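Local coordinates for protein deacylase (Burkholderia multivorans, PDB 5THW) that probably hydrolyses N-carbamoyl amino acids with the help of two zinc ions per subunit, and here holds N-(aminocarbonyl)-beta-alanine in its active site, at residues 234-239 with 305-310; 113-118 with 212-217; 311-316 with 345-350. One frame throughout, in Å; residues are numbered along the deposited sequence.

Contact 1. Residues 234-239 with 305-310. With URP (N-(aminocarbonyl)-beta-alanine), chain G.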
loop_
_atom_site.group_PDB
_atom_site.type_symbol
_atom_site.label_atom_id
_atom_site.label_comp_id
_atom_site.label_asym_id
_atom_site.label_seq_id
_atom_site.Cartn_x
_atom_site.Cartn_y
_atom_site.Cartn_z
ATOM N N GLN A 234 19.391 10.031 16.132
ATOM C CA GLN A 234 18.218 9.656 15.356
ATOM C C GLN A 234 17.099 9.154 16.260
ATOM O O GLN A 234 17.335 8.615 17.345
ATOM C CB GLN A 234 18.528 8.574 14.312
ATOM C CG GLN A 234 19.751 8.809 13.453
ATOM C CD GLN A 234 19.785 7.881 12.253
ATOM O OE1 GLN A 234 18.744 7.509 11.715
ATOM N NE2 GLN A 234 20.981 7.473 11.852
ATOM N N ARG A 235 15.871 9.310 15.766
ATOM C CA ARG A 235 14.665 8.783 16.396
ATOM C C ARG A 235 13.787 8.223 15.288
ATOM O O ARG A 235 13.478 8.934 14.328
ATOM C CB ARG A 235 13.911 9.878 17.160
ATOM C CG ARG A 235 14.413 10.210 18.558
ATOM C CD ARG A 235 13.620 11.401 19.108
ATOM N NE ARG A 235 14.264 12.060 20.243
ATOM C CZ ARG A 235 13.831 12.015 21.499
ATOM N NH1 ARG A 235 12.724 11.353 21.811
ATOM N NH2 ARG A 235 14.499 12.657 22.445
ATOM N N TRP A 236 13.422 6.949 15.392
ATOM C CA TRP A 236 12.570 6.289 14.410
ATOM C C TRP A 236 11.244 5.891 15.045
ATOM O O TRP A 236 11.201 5.430 16.192
ATOM C CB TRP A 236 13.242 5.047 13.811
ATOM C CG TRP A 236 14.425 5.327 12.933
ATOM C CD1 TRP A 236 15.122 6.503 12.831
ATOM C CD2 TRP A 236 15.069 4.400 12.050
ATOM N NE1 TRP A 236 16.151 6.363 11.929
ATOM C CE2 TRP A 236 16.144 5.081 11.442
ATOM C CE3 TRP A 236 14.843 3.060 11.718
ATOM C CZ2 TRP A 236 16.989 4.466 10.514
ATOM C CZ3 TRP A 236 15.677 2.454 10.794
ATOM C CH2 TRP A 236 16.735 3.159 10.202
ATOM N N TYR A 237 10.172 6.024 14.274
ATOM C CA TYR A 237 8.836 5.767 14.772
ATOM C C TYR A 237 8.102 4.814 13.846
ATOM O O TYR A 237 8.392 4.719 12.648
ATOM C CB TYR A 237 8.012 7.066 14.899
ATOM C CG TYR A 237 8.662 8.121 15.747
ATOM C CD1 TYR A 237 9.648 8.944 15.221
ATOM C CD2 TYR A 237 8.291 8.298 17.073
ATOM C CE1 TYR A 237 10.252 9.913 15.989
ATOM C CE2 TYR A 237 8.888 9.268 17.852
ATOM C CZ TYR A 237 9.872 10.076 17.303
ATOM O OH TYR A 237 10.487 11.051 18.064
ATOM N N GLU A 238 7.148 4.103 14.429
ATOM C CA GLU A 238 6.175 3.326 13.679
ATOM C C GLU A 238 4.812 3.796 14.141
ATOM O O GLU A 238 4.528 3.788 15.345
ATOM C CB GLU A 238 6.351 1.819 13.897
ATOM C CG GLU A 238 7.564 1.229 13.183
ATOM C CD GLU A 238 7.685 -0.280 13.374
ATOM O OE1 GLU A 238 8.559 -0.904 12.724
ATOM O OE2 GLU A 238 6.899 -0.838 14.171
ATOM N N ILE A 239 3.991 4.240 13.199
ATOM C CA ILE A 239 2.659 4.749 13.492
ATOM C C ILE A 239 1.647 3.920 12.722
ATOM O O ILE A 239 1.855 3.588 11.550
ATOM C CB ILE A 239 2.513 6.247 13.145
ATOM C CG1 ILE A 239 3.500 7.084 13.959
ATOM C CG2 ILE A 239 1.076 6.726 13.368
ATOM C CD1 ILE A 239 3.486 8.555 13.603
ATOM N N THR A 305 6.141 4.894 8.724
ATOM C CA THR A 305 7.311 5.145 9.552
ATOM C C THR A 305 7.709 6.619 9.499
ATOM O O THR A 305 7.375 7.346 8.559
ATOM C CB THR A 305 8.486 4.267 9.117
ATOM O OG1 THR A 305 8.845 4.590 7.769
ATOM C CG2 THR A 305 8.087 2.784 9.184
ATOM N N VAL A 306 8.416 7.052 10.544
ATOM C CA VAL A 306 8.958 8.400 10.656
ATOM C C VAL A 306 10.439 8.309 11.000
ATOM O O VAL A 306 10.843 7.514 11.853
ATOM C CB VAL A 306 8.196 9.233 11.713
ATOM C CG1 VAL A 306 8.896 10.555 11.962
ATOM C CG2 VAL A 306 6.738 9.478 11.269
ATOM N N ASP A 307 11.241 9.133 10.335
ATOM C CA ASP A 307 12.691 9.193 10.495
ATOM C C ASP A 307 13.043 10.627 10.883
ATOM O O ASP A 307 12.834 11.551 10.090
ATOM C CB ASP A 307 13.376 8.775 9.188
ATOM C CG ASP A 307 14.908 8.755 9.274
ATOM O OD1 ASP A 307 15.506 7.706 8.951
ATOM O OD2 ASP A 307 15.521 9.780 9.651
ATOM N N PHE A 308 13.521 10.826 12.111
ATOM C CA PHE A 308 13.988 12.126 12.580
ATOM C C PHE A 308 15.488 12.068 12.853
ATOM O O PHE A 308 15.990 11.088 13.420
ATOM C CB PHE A 308 13.263 12.570 13.855
ATOM C CG PHE A 308 11.892 13.146 13.624
ATOM C CD1 PHE A 308 11.509 13.600 12.375
ATOM C CD2 PHE A 308 11.008 13.287 14.684
ATOM C CE1 PHE A 308 10.245 14.138 12.171
ATOM C CE2 PHE A 308 9.750 13.835 14.492
ATOM C CZ PHE A 308 9.367 14.263 13.229
ATOM N N ARG A 309 16.211 13.110 12.452
ATOM C CA ARG A 309 17.639 13.198 12.733
ATOM C C ARG A 309 18.020 14.634 13.044
ATOM O O ARG A 309 17.465 15.567 12.463
ATOM C CB ARG A 309 18.491 12.685 11.560
ATOM C CG ARG A 309 18.127 11.293 11.106
ATOM C CD ARG A 309 18.977 10.788 9.973
ATOM N NE ARG A 309 18.348 9.624 9.361
ATOM C CZ ARG A 309 19.010 8.601 8.833
ATOM N NH1 ARG A 309 20.340 8.591 8.849
ATOM N NH2 ARG A 309 18.339 7.587 8.296
ATOM N N HIS A 310 18.953 14.806 13.979
ATOM C CA HIS A 310 19.548 16.109 14.234
ATOM C C HIS A 310 20.851 15.904 14.990
ATOM O O HIS A 310 20.973 14.939 15.755
ATOM C CB HIS A 310 18.603 17.023 15.027
ATOM C CG HIS A 310 18.925 18.481 14.885
ATOM N ND1 HIS A 310 19.824 19.130 15.705
ATOM C CD2 HIS A 310 18.491 19.408 13.996
ATOM C CE1 HIS A 310 19.922 20.395 15.334
ATOM N NE2 HIS A 310 19.125 20.589 14.298
HETATM O O2 URP G . 23.176 4.333 5.272
HETATM C C2 URP G . 23.549 3.597 6.166
HETATM N N3 URP G . 24.318 2.547 5.912
HETATM N N1 URP G . 23.182 3.804 7.423
HETATM C C6 URP G . 21.988 3.174 7.962
HETATM C C5 URP G . 21.484 3.873 9.216
HETATM C C4 URP G . 20.939 5.213 8.793
HETATM O O42 URP G . 21.581 6.244 9.098
HETATM O O41 URP G . 19.867 5.241 8.148
#
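Gln-234 and Arg-309 face each other as a non-hydrogen-bonded pair of two antiparallel strands, their side chains running alongside each other toward the carboxylate of the bound N-(aminocarbonyl)-beta-alanine. Followed outward, the CB of Gln-234 lies near the carbonyl O of Phe-308, its CG rests 3.8 Å from CG of Arg-309, and its CD lies by CZ and NH1 of Arg-309. At the tip, Gln-234 OE1 sits over one face of the guanidinium, 3.1 Å from Arg-309 CZ, and accepts the indole N-H of Trp-236 (NE1 to OE1 2.8 Å). The other end of the amide, Gln-234 NE2, donates to O42 of the ligand at 3.1 Å.

Arg-309 reaches both carboxylate oxygens, NH1 to O42 at 2.7 Å and NH2 to O41 at 2.8 Å. Asp-307 fixes its rotation: the carboxylate receives NE and NH2 side-on, each oxygen through its syn lone pair, with Arg-309 NE 2.8 Å from Asp-307 OD2. On the opposite face of the sheet Tyr-237 packs on Val-306, its CD1 3.7 Å from the valine CG1, and on Phe-308.

Backbone bonds of the Arg-235/Phe-308 and Tyr-237/Val-306 pairs join the strands. Gln-234 and Arg-309, with Asp-307 behind the arginine, form a carboxylate-binding site on the sheet of the M20 dimerisation domain.

Contact 2. Residues 113-118 with 212-217. With ZN (zinc ion), chain F; ZN (zinc ion), chain E; URP (N-(aminocarbonyl)-beta-alanine), chain G.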
loop_
_atom_site.group_PDB
_atom_site.type_symbol
_atom_site.label_atom_id
_atom_site.label_comp_id
_atom_site.label_asym_id
_atom_site.label_seq_id
_atom_site.Cartn_x
_atom_site.Cartn_y
_atom_site.Cartn_z
ATOM N N ARG A 113 26.649 0.681 -4.867
ATOM C CA ARG A 113 27.772 -0.250 -4.898
ATOM C C ARG A 113 28.835 0.046 -3.846
ATOM O O ARG A 113 29.809 -0.704 -3.760
ATOM C CB ARG A 113 28.412 -0.249 -6.292
ATOM C CG ARG A 113 27.555 -0.905 -7.370
ATOM C CD ARG A 113 27.992 -0.500 -8.771
ATOM N NE ARG A 113 28.011 0.954 -8.897
ATOM C CZ ARG A 113 29.043 1.659 -9.347
ATOM N NH1 ARG A 113 30.149 1.042 -9.757
ATOM N NH2 ARG A 113 28.958 2.984 -9.401
ATOM N N PHE A 114 28.689 1.117 -3.059
ATOM C CA PHE A 114 29.716 1.527 -2.111
ATOM C C PHE A 114 29.236 1.651 -0.672
ATOM O O PHE A 114 30.057 1.524 0.242
ATOM C CB PHE A 114 30.331 2.862 -2.564
ATOM C CG PHE A 114 30.927 2.793 -3.943
ATOM C CD1 PHE A 114 32.240 2.376 -4.127
ATOM C CD2 PHE A 114 30.156 3.063 -5.059
ATOM C CE1 PHE A 114 32.782 2.275 -5.394
ATOM C CE2 PHE A 114 30.693 2.963 -6.331
ATOM C CZ PHE A 114 32.006 2.571 -6.499
ATOM N N ASP A 115 27.943 1.853 -0.442
ATOM C CA ASP A 115 27.410 1.944 0.911
ATOM C C ASP A 115 27.700 0.649 1.674
ATOM O O ASP A 115 27.266 -0.433 1.269
ATOM C CB ASP A 115 25.904 2.216 0.822
ATOM C CG ASP A 115 25.245 2.469 2.174
ATOM O OD1 ASP A 115 25.928 2.456 3.219
ATOM O OD2 ASP A 115 24.011 2.668 2.177
ATOM N N GLY A 116 28.443 0.761 2.776
ATOM C CA GLY A 116 28.765 -0.385 3.608
ATOM C C GLY A 116 29.889 -1.284 3.115
ATOM O O GLY A 116 30.874 -1.511 3.824
ATOM N N ILE A 117 29.752 -1.808 1.897
ATOM C CA ILE A 117 30.704 -2.784 1.380
ATOM C C ILE A 117 32.102 -2.186 1.271
ATOM O O ILE A 117 33.103 -2.899 1.416
ATOM C CB ILE A 117 30.197 -3.306 0.022
ATOM C CG1 ILE A 117 31.105 -4.409 -0.528
ATOM C CG2 ILE A 117 30.000 -2.148 -0.962
ATOM C CD1 ILE A 117 31.152 -5.653 0.363
ATOM N N TYR A 118 32.195 -0.873 1.042
ATOM C CA TYR A 118 33.494 -0.207 0.955
ATOM C C TYR A 118 34.274 -0.340 2.259
ATOM O O TYR A 118 35.483 -0.598 2.245
ATOM C CB TYR A 118 33.282 1.265 0.581
ATOM C CG TYR A 118 34.513 2.145 0.567
ATOM C CD1 TYR A 118 34.471 3.430 1.104
ATOM C CD2 TYR A 118 35.710 1.706 0.010
ATOM C CE1 TYR A 118 35.590 4.253 1.089
ATOM C CE2 TYR A 118 36.834 2.520 -0.007
ATOM C CZ TYR A 118 36.767 3.793 0.532
ATOM O OH TYR A 118 37.876 4.606 0.519
ATOM N N ILE A 212 31.580 5.988 2.651
ATOM C CA ILE A 212 31.279 7.150 1.813
ATOM C C ILE A 212 30.391 8.123 2.586
ATOM O O ILE A 212 29.596 7.727 3.451
ATOM C CB ILE A 212 30.607 6.756 0.485
ATOM C CG1 ILE A 212 29.321 5.975 0.752
ATOM C CG2 ILE A 212 31.575 5.978 -0.404
ATOM C CD1 ILE A 212 28.288 6.112 -0.340
ATOM N N GLU A 213 30.519 9.414 2.260
ATOM C CA GLU A 213 29.840 10.458 3.027
ATOM C C GLU A 213 28.325 10.300 2.986
ATOM O O GLU A 213 27.632 10.596 3.968
ATOM C CB GLU A 213 30.226 11.841 2.497
ATOM C CG GLU A 213 29.589 12.985 3.278
ATOM C CD GLU A 213 29.684 14.324 2.560
ATOM O OE1 GLU A 213 30.657 14.529 1.798
ATOM O OE2 GLU A 213 28.791 15.174 2.772
ATOM N N GLN A 214 27.792 9.848 1.853
ATOM C CA GLN A 214 26.356 9.812 1.585
ATOM C C GLN A 214 25.743 11.210 1.566
ATOM O O GLN A 214 24.518 11.357 1.639
ATOM C CB GLN A 214 25.626 8.900 2.586
ATOM C CG GLN A 214 26.334 7.555 2.771
ATOM C CD GLN A 214 25.638 6.635 3.760
ATOM O OE1 GLN A 214 25.767 6.806 4.971
ATOM N NE2 GLN A 214 24.926 5.631 3.247
ATOM N N GLY A 215 26.593 12.234 1.443
ATOM C CA GLY A 215 26.183 13.613 1.331
ATOM C C GLY A 215 27.109 14.371 0.397
ATOM O O GLY A 215 28.113 13.834 -0.083
ATOM N N PRO A 216 26.799 15.641 0.127
ATOM C CA PRO A 216 27.519 16.412 -0.904
ATOM C C PRO A 216 28.687 17.281 -0.437
ATOM O O PRO A 216 29.293 17.947 -1.286
ATOM C CB PRO A 216 26.398 17.301 -1.454
ATOM C CG PRO A 216 25.577 17.609 -0.246
ATOM C CD PRO A 216 25.614 16.366 0.624
ATOM N N ILE A 217 29.009 17.303 0.858
ATOM C CA ILE A 217 29.918 18.315 1.396
ATOM C C ILE A 217 31.335 18.144 0.850
ATOM O O ILE A 217 31.935 19.102 0.341
ATOM C CB ILE A 217 29.894 18.285 2.933
ATOM C CG1 ILE A 217 28.481 18.566 3.439
ATOM C CG2 ILE A 217 30.883 19.288 3.503
ATOM C CD1 ILE A 217 28.396 18.680 4.937
HETATM ZN ZN ZN F . 22.770 2.661 3.779
HETATM ZN ZN ZN E . 26.276 2.304 5.627
HETATM O O2 URP G . 23.176 4.333 5.272
HETATM C C2 URP G . 23.549 3.597 6.166
HETATM N N3 URP G . 24.318 2.547 5.912
HETATM N N1 URP G . 23.182 3.804 7.423
HETATM C C6 URP G . 21.988 3.174 7.962
HETATM C C5 URP G . 21.484 3.873 9.216
HETATM C C4 URP G . 20.939 5.213 8.793
HETATM O O42 URP G . 21.581 6.244 9.098
HETATM O O41 URP G . 19.867 5.241 8.148
HETATM O O HOH W 1 30.660 3.214 2.545
HETATM O O HOH W 2 26.853 2.275 7.860
#
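Asp-115 turns its CG anti to the backbone N (chi1 -174°), while Gln-214 sends its extended chain out from a CG anti to the carbonyl carbon (chi1 -47°); the two side chains cross at about a right angle beside the zinc pair. The carboxylate of Asp-115 bridges the metals, OD2 lying 2.0 Å from one zinc ion and OD1 2.4 Å from the other. Gln-214 NE2 comes within 3.3 Å of Asp-115 OD2, but at an angle too poor for a hydrogen bond. Its donors are directed to the ligand, with NE2 3.0 Å from the ureido O2, and to Ser-402.

Behind the metals the contact is apolar. Ile-212 places its CG2 against CB of Phe-114, at 4.0 Å, and near CD1 of Tyr-118, whose hydroxyl goes on to Ile-414. A water ties the backbones together, donating to Phe-114 O and accepting from Ile-212 N, each at 2.9 Å.

Glu-150 and His-403 complete the protein ligands of the zinc that holds O2; His-104 and His-211 serve the other, which binds the ligand N3 at 2.0 Å and a water. With the ureido O2 held by both a zinc ion and Gln-214 NE2, its C=O is probably polarised, consistent with carbonyl activation by the co-catalytic zinc pair of M20 hydrolases.

Contact 3. Residues 311-316 with 345-350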
loop_
_atom_site.group_PDB
_atom_site.type_symbol
_atom_site.label_atom_id
_atom_site.label_comp_id
_atom_site.label_asym_id
_atom_site.label_seq_id
_atom_site.Cartn_x
_atom_site.Cartn_y
_atom_site.Cartn_z
ATOM N N PRO A 311 21.855 16.762 14.771
ATOM C CA PRO A 311 23.103 16.642 15.542
ATOM C C PRO A 311 22.985 17.103 16.981
ATOM O O PRO A 311 23.885 16.803 17.774
ATOM C CB PRO A 311 24.085 17.521 14.757
ATOM C CG PRO A 311 23.216 18.497 14.034
ATOM C CD PRO A 311 21.979 17.732 13.672
ATOM N N ASP A 312 21.910 17.800 17.347
ATOM C CA ASP A 312 21.700 18.311 18.698
ATOM C C ASP A 312 20.546 17.534 19.316
ATOM O O ASP A 312 19.422 17.579 18.801
ATOM C CB ASP A 312 21.403 19.813 18.661
ATOM C CG ASP A 312 21.311 20.446 20.047
ATOM O OD1 ASP A 312 20.629 19.887 20.934
ATOM O OD2 ASP A 312 21.909 21.531 20.244
ATOM N N ASP A 313 20.814 16.865 20.444
ATOM C CA ASP A 313 19.809 15.999 21.054
ATOM C C ASP A 313 18.586 16.790 21.492
ATOM O O ASP A 313 17.451 16.304 21.382
ATOM C CB ASP A 313 20.405 15.242 22.241
ATOM C CG ASP A 313 19.540 14.068 22.680
ATOM O OD1 ASP A 313 19.312 13.149 21.861
ATOM O OD2 ASP A 313 19.090 14.060 23.847
ATOM N N ALA A 314 18.793 18.017 21.979
ATOM C CA ALA A 314 17.670 18.830 22.431
ATOM C C ALA A 314 16.740 19.175 21.274
ATOM O O ALA A 314 15.514 19.095 21.409
ATOM C CB ALA A 314 18.183 20.104 23.104
ATOM N N VAL A 315 17.303 19.545 20.121
ATOM C CA VAL A 315 16.473 19.796 18.949
ATOM C C VAL A 315 15.784 18.510 18.511
ATOM O O VAL A 315 14.596 18.509 18.163
ATOM C CB VAL A 315 17.313 20.409 17.814
ATOM C CG1 VAL A 315 16.476 20.529 16.549
ATOM C CG2 VAL A 315 17.891 21.752 18.240
ATOM N N LEU A 316 16.515 17.390 18.529
ATOM C CA LEU A 316 15.910 16.112 18.173
ATOM C C LEU A 316 14.717 15.790 19.070
ATOM O O LEU A 316 13.729 15.208 18.607
ATOM C CB LEU A 316 16.957 15.001 18.239
ATOM C CG LEU A 316 16.492 13.599 17.825
ATOM C CD1 LEU A 316 15.828 13.604 16.461
ATOM C CD2 LEU A 316 17.664 12.616 17.857
ATOM N N TYR A 345 16.216 4.982 19.110
ATOM C CA TYR A 345 16.730 6.272 19.539
ATOM C C TYR A 345 18.154 6.124 20.048
ATOM O O TYR A 345 18.428 5.247 20.874
ATOM C CB TYR A 345 15.841 6.885 20.624
ATOM C CG TYR A 345 16.477 8.045 21.355
ATOM C CD1 TYR A 345 16.835 9.204 20.679
ATOM C CD2 TYR A 345 16.693 7.996 22.726
ATOM C CE1 TYR A 345 17.407 10.280 21.339
ATOM C CE2 TYR A 345 17.262 9.067 23.398
ATOM C CZ TYR A 345 17.616 10.207 22.697
ATOM O OH TYR A 345 18.181 11.275 23.353
ATOM N N TYR A 346 19.053 6.969 19.545
ATOM C CA TYR A 346 20.406 7.063 20.071
ATOM C C TYR A 346 20.860 8.514 20.022
ATOM O O TYR A 346 20.611 9.217 19.040
ATOM C CB TYR A 346 21.394 6.138 19.346
ATOM C CG TYR A 346 21.741 6.478 17.919
ATOM C CD1 TYR A 346 21.059 5.887 16.865
ATOM C CD2 TYR A 346 22.787 7.344 17.623
ATOM C CE1 TYR A 346 21.386 6.164 15.561
ATOM C CE2 TYR A 346 23.122 7.629 16.319
ATOM C CZ TYR A 346 22.414 7.039 15.293
ATOM O OH TYR A 346 22.730 7.308 13.985
ATOM N N LYS A 347 21.496 8.964 21.104
ATOM C CA LYS A 347 21.951 10.343 21.219
ATOM C C LYS A 347 23.117 10.591 20.261
ATOM O O LYS A 347 23.817 9.652 19.868
ATOM C CB LYS A 347 22.396 10.649 22.650
ATOM C CG LYS A 347 21.429 10.205 23.734
ATOM C CD LYS A 347 21.882 10.699 25.104
ATOM C CE LYS A 347 21.139 9.975 26.219
ATOM N NZ LYS A 347 19.685 9.819 25.915
ATOM N N PRO A 348 23.342 11.850 19.868
ATOM C CA PRO A 348 24.482 12.148 18.991
ATOM C C PRO A 348 25.785 11.661 19.609
ATOM O O PRO A 348 25.978 11.697 20.829
ATOM C CB PRO A 348 24.456 13.679 18.883
ATOM C CG PRO A 348 23.031 14.051 19.157
ATOM C CD PRO A 348 22.552 13.059 20.173
ATOM N N VAL A 349 26.695 11.221 18.745
ATOM C CA VAL A 349 27.928 10.563 19.158
ATOM C C VAL A 349 29.103 11.487 18.886
ATOM O O VAL A 349 29.243 12.021 17.778
ATOM C CB VAL A 349 28.124 9.227 18.414
ATOM C CG1 VAL A 349 29.505 8.651 18.705
ATOM C CG2 VAL A 349 27.015 8.231 18.760
ATOM N N ALA A 350 29.953 11.661 19.895
ATOM C CA ALA A 350 31.255 12.288 19.728
ATOM C C ALA A 350 32.304 11.183 19.719
ATOM O O ALA A 350 32.463 10.456 20.708
ATOM C CB ALA A 350 31.535 13.302 20.837
#
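Asp-313 and Tyr-345 meet through a short hydrogen bond, the phenol OH donating to Asp-313 OD1 at 2.6 Å. Both side chains set CG anti to the backbone N (chi1 -165° for the aspartate, 166° for the tyrosine), which carries the carboxylate out from the first turn of its helix and swings the phenol round to meet it. They cross at about a right angle, yet the carboxylate and ring planes are only 29° apart. OD1 lies at the ring edge, in its plane, and accepts through its syn lone pair.

Lys-347 curls back at its last torsion, so that NZ donates a weak bond to the same phenol oxygen; its charge may help to balance the aspartate.

The contact joins the N-terminus of helix 313-334 to strand 337-350, next to strand 225-242 in the sheet of the dimerisation domain, where helices pack on one face. Asp-312 is the N-cap: its OD1 accepts weak bonds from the backbone N atoms of Ala-314 and Val-315.

Pro-348 presses its ring against the start of the helix, CG 3.2 Å from Pro-311 O and CD 3.7 Å from Asp-313 CB. Deeper in, Leu-316 brings CD2 to the edge of the Tyr-345 ring, 4.2 Å from CE1, and also packs on Arg-235, whose guanidinium makes a cation-pi contact with that same tyrosine.

How the contacts relate
Along the chain contact 2 closes first, then contact 1, then contact 3. Contacts 1 and 3 are neighbours, their centres about 12 Å apart: strand 297-310 runs on into helix 313-334, and strands 225-242 and 337-350 lie side by side in the same sheet. They also touch directly, Gln-234 NE2 lying 2.8 Å from Tyr-346 OH. Contact 2 belongs to the zinc-binding part of the fold, its centre about 21 Å from that of contact 1 and 22 Å from that of contact 3. The ligand spans contacts 1 and 2, carboxylate at one and ureido end at the other, with further bonds from His-247 and Asn-296 of the second subunit, so both domains and the partner subunit build the site.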